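Local coordinates for protein EchA1_1 (Mycobacterium avium subsp. paratuberculosis, PDB 3R9T) that probably hydrates the double bond of enoyl-CoA thioesters to (3S)-3-hydroxyacyl-CoA in fatty acid metabolism, as a member of the crotonase family, at residues V21-R26 / V58-G63; K102-A107 / A122-V127; R131-L136 / G169-A174. All coordinates share one frame; numbering follows the deposited sequence.

The three contacts follow one another along the chain, none enclosing or crossing another. Contact 1 closes the loop through helix 35-50 and pairs strands 19-24 and 56-61. Contact 2 closes a shorter loop, through strand 111-113 and helix 115-122, by setting strand 125-129 beside strand 104-108. Because strands 56-61 and 104-108 are neighbours, the two contacts are consecutive steps across one sheet, and they meet where Leu-59 O lies 2.7 Å from Ala-107 N, a probable hydrogen bond. After strand 125-129 the chain leaves this sheet and enters a small three-stranded one with strand 133-135; contact 3 pairs it with 172-173, an outer strand reached through helices 149-156 and 159-168.

Contact 1 (V21-R26 / V58-G63); sequences VITINR and VLTGAG
A right-handed beta-alpha-beta crossover of the crotonase fold, strand 19-24, helix 35-50 and strand 56-61, brings Val-21 to Ile-24 alongside Val-58 to Gly-61 as parallel neighbours in the main sheet. Four backbone hydrogen bonds join them. The first, from Ile-22 N to Val-58 O, is 2.7 Å long and almost straight, and Ile-22 O then accepts Thr-60 N. Thr-60 O takes Ile-24 N in its carbonyl plane; the last bond, Ala-62 N to Ile-24 O at 2.9 Å, is more bent (148°) and is given by the first residue past strand 56-61.

On the face that carries Ile-22, Ile-24 and Leu-59, the leucine has CG anti to the backbone N (chi1 177°) and chi2 near 67°, which together turn Leu-59 CD1 toward Ile-22 CG2, 3.7 Å away. Helix 35-50 covers this face, with Val-41 and Ala-44 against Ile-22 and Val-37 against Ile-24. The other face holds Val-21 and Val-58, packed under helix 192-204, and the two threonines side by side. Thr-60 gives its methyl to the pair, CG2 lying 3.6 Å from Thr-23 OG1, while its hydroxyl bonds to Ala-107 O on the next strand. Beyond them, Thr-23 CG2 reaches Ala-62 N at 3.5 Å, and Ala-62 CB sits 3.3 Å from Ile-24 O.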
loop_
_atom_site.group_PDB
_atom_site.type_symbol
_atom_site.label_atom_id
_atom_site.label_comp_id
_atom_site.label_asym_id
_atom_site.label_seq_id
_atom_site.Cartn_x
_atom_site.Cartn_y
_atom_site.Cartn_z
ATOM N N VAL B 21 9.489 26.516 11.176
ATOM C CA VAL B 21 10.566 25.882 10.442
ATOM C C VAL B 21 11.617 25.401 11.440
ATOM O O VAL B 21 12.193 26.201 12.198
ATOM C CB VAL B 21 11.202 26.851 9.430
ATOM C CG1 VAL B 21 12.395 26.211 8.726
ATOM C CG2 VAL B 21 10.165 27.326 8.425
ATOM N N ILE B 22 11.852 24.092 11.432
ATOM C CA ILE B 22 12.849 23.448 12.283
ATOM C C ILE B 22 14.052 23.056 11.431
ATOM O O ILE B 22 13.903 22.308 10.464
ATOM C CB ILE B 22 12.277 22.157 12.921
ATOM C CG1 ILE B 22 11.031 22.471 13.735
ATOM C CG2 ILE B 22 13.315 21.465 13.809
ATOM C CD1 ILE B 22 10.391 21.237 14.403
ATOM N N THR B 23 15.242 23.533 11.791
ATOM C CA THR B 23 16.426 23.289 10.983
ATOM C C THR B 23 17.452 22.495 11.789
ATOM O O THR B 23 17.894 22.949 12.856
ATOM C CB THR B 23 17.045 24.621 10.488
ATOM O OG1 THR B 23 16.063 25.402 9.786
ATOM C CG2 THR B 23 18.235 24.355 9.583
ATOM N N ILE B 24 17.823 21.316 11.297
ATOM C CA ILE B 24 18.874 20.544 11.941
ATOM C C ILE B 24 20.147 21.358 11.721
ATOM O O ILE B 24 20.409 21.808 10.603
ATOM C CB ILE B 24 19.024 19.151 11.337
ATOM C CG1 ILE B 24 17.730 18.342 11.498
ATOM C CG2 ILE B 24 20.171 18.414 12.004
ATOM C CD1 ILE B 24 17.696 17.081 10.630
ATOM N N ASN B 25 20.920 21.540 12.788
ATOM C CA ASN B 25 21.994 22.523 12.825
ATOM C C ASN B 25 23.363 21.903 13.143
ATOM O O ASN B 25 24.085 22.385 14.022
ATOM C CB ASN B 25 21.624 23.603 13.853
ATOM C CG ASN B 25 22.470 24.860 13.731
ATOM O OD1 ASN B 25 22.866 25.251 12.635
ATOM N ND2 ASN B 25 22.744 25.503 14.866
ATOM N N ARG B 26 23.722 20.838 12.425
ATOM C CA ARG B 26 25.083 20.274 12.519
ATOM C C ARG B 26 25.725 20.040 11.158
ATOM O O ARG B 26 26.124 18.914 10.842
ATOM C CB ARG B 26 25.082 18.957 13.284
ATOM C CG ARG B 26 24.633 19.050 14.713
ATOM C CD ARG B 26 24.748 17.692 15.331
ATOM N NE ARG B 26 26.143 17.300 15.545
ATOM C CZ ARG B 26 26.622 16.063 15.408
ATOM N NH1 ARG B 26 25.839 15.063 15.017
ATOM N NH2 ARG B 26 27.908 15.823 15.647
ATOM N N VAL B 58 7.701 22.620 9.096
ATOM C CA VAL B 58 8.689 22.183 8.106
ATOM C C VAL B 58 10.004 21.833 8.795
ATOM O O VAL B 58 10.498 22.606 9.635
ATOM C CB VAL B 58 8.956 23.275 7.048
ATOM C CG1 VAL B 58 10.107 22.894 6.118
ATOM C CG2 VAL B 58 7.703 23.532 6.229
ATOM N N LEU B 59 10.547 20.667 8.432
ATOM C CA LEU B 59 11.823 20.163 8.940
ATOM C C LEU B 59 12.822 20.182 7.789
ATOM O O LEU B 59 12.543 19.626 6.741
ATOM C CB LEU B 59 11.682 18.724 9.472
ATOM C CG LEU B 59 12.995 18.094 9.966
ATOM C CD1 LEU B 59 13.492 18.831 11.217
ATOM C CD2 LEU B 59 12.835 16.579 10.206
ATOM N N THR B 60 13.982 20.813 7.983
ATOM C CA THR B 60 15.019 20.873 6.945
ATOM C C THR B 60 16.409 20.810 7.609
ATOM O O THR B 60 16.523 20.741 8.847
ATOM C CB THR B 60 14.826 22.159 6.095
ATOM O OG1 THR B 60 15.525 22.068 4.836
ATOM C CG2 THR B 60 15.259 23.412 6.890
ATOM N N GLY B 61 17.451 20.802 6.785
ATOM C CA GLY B 61 18.819 20.721 7.262
ATOM C C GLY B 61 19.547 21.997 6.899
ATOM O O GLY B 61 19.295 22.582 5.846
ATOM N N ALA B 62 20.459 22.414 7.768
ATOM C CA ALA B 62 21.263 23.604 7.530
ATOM C C ALA B 62 22.235 23.360 6.388
ATOM O O ALA B 62 22.798 22.273 6.269
ATOM C CB ALA B 62 22.032 23.983 8.804
ATOM N N GLY B 63 22.443 24.376 5.554
ATOM C CA GLY B 63 23.446 24.296 4.486
ATOM C C GLY B 63 22.941 23.692 3.186
ATOM O O GLY B 63 21.751 23.392 3.036
#

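Contact 2 (K102-A107 / A122-V127); sequences KPTIAA and ASDLVV
Asp-124 OD2 is gripped from two elements of the crotonase fold: by the backbone N of Thr-104, at the start of strand 104-108, and by Lys-215 NZ in a salt bridge. The Thr-104 N to Asp-124 OD2 bond is 2.9 Å long and arrives on the anti side of the carboxylate, 31° out of its plane. The other oxygen, OD1, bonds to Tyr-219 OH, so both oxygens of this buried group have partners, and the nearby lysine would be expected to favour the ionised carboxylate.

Thr-104 answers from its side chain. With chi1 at 59°, OG1 stands between the backbone N and the carbonyl carbon, where it accepts Asp-124 N at 3.0 Å; its approach to OD2 is at most a weak bond. A water joins the same hydroxyl to Ala-122 O, to which it donates at 2.8 Å. Thr-104 and Asp-124 thus clasp each other where the turn after helix 115-122 enters strand 125-129, their side chains crossing at about a right angle.

From here the two strands run parallel. Thr-104 O receives Leu-125 N, Leu-125 O receives Ala-106 N with the donor tilted 22° from the carbonyl plane, and Ala-106 O receives Val-127 N at 3.0 Å. Ile-105, Leu-125 and Val-127 share one face, where helix 192-204 covers Ile-105 and Leu-125. At the subunit interface, Lys-160 of the second subunit packs on Leu-125 and Val-126 and donates to Ser-123 O. The hydroxyl of Ser-123 bonds to Tyr-95 OH and Leu-119 O. Across the contact, Ser-123 OG lies 3.5 Å from Ala-106 CB.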
loop_
_atom_site.group_PDB
_atom_site.type_symbol
_atom_site.label_atom_id
_atom_site.label_comp_id
_atom_site.label_asym_id
_atom_site.label_seq_id
_atom_site.Cartn_x
_atom_site.Cartn_y
_atom_site.Cartn_z
ATOM N N LYS B 102 -0.578 18.593 13.817
ATOM C CA LYS B 102 -0.342 19.550 12.747
ATOM C C LYS B 102 0.518 18.937 11.651
ATOM O O LYS B 102 1.372 18.105 11.921
ATOM C CB LYS B 102 0.309 20.789 13.328
ATOM C CG LYS B 102 -0.278 21.138 14.702
ATOM C CD LYS B 102 -0.732 22.539 14.829
ATOM C CE LYS B 102 -1.302 22.825 16.229
ATOM N NZ LYS B 102 -0.733 24.060 16.788
ATOM N N PRO B 103 0.282 19.338 10.402
ATOM C CA PRO B 103 1.044 18.772 9.308
ATOM C C PRO B 103 2.544 19.030 9.401
ATOM O O PRO B 103 2.974 20.137 9.781
ATOM C CB PRO B 103 0.451 19.463 8.067
ATOM C CG PRO B 103 -0.145 20.744 8.597
ATOM C CD PRO B 103 -0.679 20.354 9.932
ATOM N N THR B 104 3.307 17.990 9.042
ATOM C CA THR B 104 4.761 18.039 8.954
ATOM C C THR B 104 5.246 17.789 7.532
ATOM O O THR B 104 4.776 16.885 6.864
ATOM C CB THR B 104 5.428 17.029 9.911
ATOM O OG1 THR B 104 4.988 15.699 9.588
ATOM C CG2 THR B 104 5.064 17.363 11.395
ATOM N N ILE B 105 6.180 18.618 7.080
ATOM C CA ILE B 105 6.718 18.550 5.749
ATOM C C ILE B 105 8.222 18.529 5.884
ATOM O O ILE B 105 8.809 19.462 6.439
ATOM C CB ILE B 105 6.324 19.799 4.942
ATOM C CG1 ILE B 105 4.803 19.981 4.918
ATOM C CG2 ILE B 105 6.980 19.754 3.526
ATOM C CD1 ILE B 105 4.372 21.370 4.394
ATOM N N ALA B 106 8.847 17.484 5.370
ATOM C CA ALA B 106 10.290 17.415 5.278
ATOM C C ALA B 106 10.769 18.161 4.036
ATOM O O ALA B 106 10.323 17.870 2.938
ATOM C CB ALA B 106 10.714 15.974 5.192
ATOM N N ALA B 107 11.646 19.140 4.220
ATOM C CA ALA B 107 12.208 19.869 3.117
ATOM C C ALA B 107 13.643 19.399 2.969
ATOM O O ALA B 107 14.549 19.873 3.682
ATOM C CB ALA B 107 12.139 21.341 3.394
ATOM N N ALA B 122 8.705 9.468 8.399
ATOM C CA ALA B 122 7.957 9.880 9.576
ATOM C C ALA B 122 7.173 11.184 9.339
ATOM O O ALA B 122 6.263 11.516 10.097
ATOM C CB ALA B 122 8.931 10.046 10.742
ATOM N N SER B 123 7.545 11.946 8.316
ATOM C CA SER B 123 6.843 13.189 7.961
ATOM C C SER B 123 5.548 12.928 7.170
ATOM O O SER B 123 5.444 11.915 6.475
ATOM C CB SER B 123 7.785 14.107 7.159
ATOM O OG SER B 123 9.010 14.386 7.843
ATOM N N ASP B 124 4.590 13.864 7.206
ATOM C CA ASP B 124 3.391 13.704 6.408
ATOM C C ASP B 124 3.659 13.821 4.905
ATOM O O ASP B 124 3.088 13.063 4.110
ATOM C CB ASP B 124 2.321 14.712 6.798
ATOM C CG ASP B 124 1.873 14.568 8.219
ATOM O OD1 ASP B 124 1.677 13.406 8.655
ATOM O OD2 ASP B 124 1.695 15.628 8.879
ATOM N N LEU B 125 4.514 14.782 4.546
ATOM C CA LEU B 125 4.801 15.163 3.156
ATOM C C LEU B 125 6.296 15.419 3.027
ATOM O O LEU B 125 6.983 15.748 4.002
ATOM C CB LEU B 125 4.033 16.426 2.782
ATOM C CG LEU B 125 2.512 16.295 2.947
ATOM C CD1 LEU B 125 1.827 17.675 2.911
ATOM C CD2 LEU B 125 1.951 15.342 1.908
ATOM N N VAL B 126 6.795 15.263 1.811
ATOM C CA VAL B 126 8.210 15.501 1.492
ATOM C C VAL B 126 8.379 16.268 0.177
ATOM O O VAL B 126 7.874 15.850 -0.854
ATOM C CB VAL B 126 9.013 14.182 1.374
ATOM C CG1 VAL B 126 10.481 14.472 1.246
ATOM C CG2 VAL B 126 8.757 13.273 2.606
ATOM N N VAL B 127 9.136 17.358 0.245
ATOM C CA VAL B 127 9.624 18.081 -0.926
ATOM C C VAL B 127 11.153 17.932 -0.942
ATOM O O VAL B 127 11.802 18.133 0.092
ATOM C CB VAL B 127 9.218 19.549 -0.822
ATOM C CG1 VAL B 127 9.708 20.361 -2.035
ATOM C CG2 VAL B 127 7.707 19.641 -0.664
HETATM O O HOH W 1 5.452 13.768 11.562
#

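Contact 3 (R131-L136 / G169-A174); sequences RAQFGL and GEPLSA
The Phe-134 ring meets strand 172-173 and the helix after it with its edge: Leu-172 O, Ser-173 O and Ala-174 CA all lie near the ring plane, and CE2 comes within 4.1 Å of Ala-174 CA. Gln-133, on the other face of this antiparallel pair, instead lays its side chain alongside the ring of Pro-171. Its CG is anti to the backbone N (chi1 -172°) and the chain stays extended, which sets the amide carbon CD 3.5 Å from Pro-171 CB, while NE2 is 3.7 Å from both CB and CG of the proline.

Between the two faces, Phe-134 and Leu-172 form a hydrogen-bonded pair. Phe-134 N gives Leu-172 O a nearly straight bond of 2.8 Å; the return bond from Leu-172 N to Phe-134 O is equally short, but its donor stands 39° above the carbonyl plane. A water bridges each end of the pairing. One donates to Ala-132 O and accepts Ala-174 N, beside a weak direct bond between those two atoms; the other donates to Glu-170 O and accepts Leu-136 N at 2.8 Å. Gly-135, at a phi of 155°, brings its CA to 4.4 Å from Pro-171 CA.

Ser-173 is the N-cap of helix 174-180, its OG bonded to Ala-176 N. In the small three-stranded sheet of this crotonase fold, strand 133-135 lies between 172-173 and 111-113, bonded on the latter side to Ala-112 and Gly-114. Phe-134 packs on Val-108 of main-sheet strand 104-108 and Thr-117 of helix 115-122, while Leu-136 rests on Glu-118, a residue of the benzoate pocket, and Leu-165 of helix 159-168 touches both Leu-136 and Leu-172.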
loop_
_atom_site.group_PDB
_atom_site.type_symbol
_atom_site.label_atom_id
_atom_site.label_comp_id
_atom_site.label_asym_id
_atom_site.label_seq_id
_atom_site.Cartn_x
_atom_site.Cartn_y
_atom_site.Cartn_z
ATOM N N ARG B 131 18.882 17.244 -6.156
ATOM C CA ARG B 131 20.149 16.599 -5.805
ATOM C C ARG B 131 20.050 15.572 -4.672
ATOM O O ARG B 131 20.992 14.809 -4.436
ATOM C CB ARG B 131 21.171 17.656 -5.400
ATOM C CG ARG B 131 21.606 18.586 -6.512
ATOM C CD ARG B 131 22.400 19.749 -5.928
ATOM N NE ARG B 131 21.578 20.580 -5.051
ATOM C CZ ARG B 131 22.025 21.634 -4.377
ATOM N NH1 ARG B 131 23.300 22.009 -4.481
ATOM N NH2 ARG B 131 21.197 22.320 -3.595
ATOM N N ALA B 132 18.932 15.570 -3.957
ATOM C CA ALA B 132 18.792 14.711 -2.777
ATOM C C ALA B 132 18.838 13.252 -3.154
ATOM O O ALA B 132 18.350 12.859 -4.206
ATOM C CB ALA B 132 17.496 15.005 -2.032
ATOM N N GLN B 133 19.453 12.474 -2.275
ATOM C CA GLN B 133 19.534 11.034 -2.378
ATOM C C GLN B 133 18.929 10.402 -1.115
ATOM O O GLN B 133 19.185 10.853 0.007
ATOM C CB GLN B 133 21.004 10.643 -2.508
ATOM C CG GLN B 133 21.243 9.193 -2.807
ATOM C CD GLN B 133 22.698 8.899 -3.152
ATOM O OE1 GLN B 133 23.574 8.956 -2.292
ATOM N NE2 GLN B 133 22.954 8.567 -4.412
ATOM N N PHE B 134 18.126 9.363 -1.311
ATOM C CA PHE B 134 17.477 8.643 -0.224
ATOM C C PHE B 134 18.029 7.234 -0.163
ATOM O O PHE B 134 18.721 6.798 -1.083
ATOM C CB PHE B 134 15.974 8.593 -0.444
ATOM C CG PHE B 134 15.332 9.946 -0.424
ATOM C CD1 PHE B 134 14.893 10.497 0.768
ATOM C CD2 PHE B 134 15.217 10.693 -1.578
ATOM C CE1 PHE B 134 14.331 11.766 0.819
ATOM C CE2 PHE B 134 14.632 11.969 -1.537
ATOM C CZ PHE B 134 14.189 12.500 -0.344
ATOM N N GLY B 135 17.737 6.533 0.926
ATOM C CA GLY B 135 18.144 5.124 1.046
ATOM C C GLY B 135 18.272 4.690 2.486
ATOM O O GLY B 135 18.235 5.524 3.407
ATOM N N LEU B 136 18.409 3.377 2.670
ATOM C CA LEU B 136 18.572 2.752 3.992
ATOM C C LEU B 136 19.791 1.828 3.959
ATOM O O LEU B 136 19.661 0.602 3.893
ATOM C CB LEU B 136 17.324 1.979 4.421
ATOM C CG LEU B 136 16.038 2.811 4.549
ATOM C CD1 LEU B 136 14.835 1.869 4.728
ATOM C CD2 LEU B 136 16.160 3.831 5.675
ATOM N N GLY B 169 20.387 -2.016 0.475
ATOM C CA GLY B 169 20.978 -0.837 1.093
ATOM C C GLY B 169 21.411 0.217 0.083
ATOM O O GLY B 169 22.104 1.172 0.439
ATOM N N GLU B 170 20.978 0.075 -1.165
ATOM C CA GLU B 170 21.406 0.981 -2.222
ATOM C C GLU B 170 20.517 2.209 -2.278
ATOM O O GLU B 170 19.350 2.142 -1.926
ATOM C CB GLU B 170 21.405 0.258 -3.565
ATOM C CG GLU B 170 22.447 -0.852 -3.606
ATOM C CD GLU B 170 22.426 -1.704 -4.852
ATOM O OE1 GLU B 170 21.511 -1.546 -5.691
ATOM O OE2 GLU B 170 23.349 -2.543 -4.988
ATOM N N PRO B 171 21.069 3.339 -2.728
ATOM C CA PRO B 171 20.336 4.596 -2.675
ATOM C C PRO B 171 19.299 4.756 -3.798
ATOM O O PRO B 171 19.311 4.034 -4.803
ATOM C CB PRO B 171 21.448 5.639 -2.788
ATOM C CG PRO B 171 22.484 4.963 -3.617
ATOM C CD PRO B 171 22.449 3.524 -3.203
ATOM N N LEU B 172 18.440 5.750 -3.616
ATOM C CA LEU B 172 17.308 6.043 -4.489
ATOM C C LEU B 172 17.408 7.536 -4.820
ATOM O O LEU B 172 17.593 8.343 -3.903
ATOM C CB LEU B 172 16.010 5.750 -3.707
ATOM C CG LEU B 172 14.668 5.779 -4.438
ATOM C CD1 LEU B 172 14.502 4.574 -5.358
ATOM C CD2 LEU B 172 13.522 5.844 -3.442
ATOM N N SER B 173 17.334 7.918 -6.102
ATOM C CA SER B 173 17.310 9.348 -6.454
ATOM C C SER B 173 16.020 10.028 -6.014
ATOM O O SER B 173 15.006 9.386 -5.773
ATOM C CB SER B 173 17.462 9.565 -7.965
ATOM O OG SER B 173 16.372 9.010 -8.682
ATOM N N ALA B 174 16.054 11.348 -5.957
ATOM C CA ALA B 174 14.850 12.120 -5.650
ATOM C C ALA B 174 13.770 11.850 -6.689
ATOM O O ALA B 174 12.611 11.645 -6.351
ATOM C CB ALA B 174 15.165 13.598 -5.580
HETATM O O HOH W 2 18.972 12.641 -6.727
HETATM O O HOH W 3 18.596 1.574 0.567
#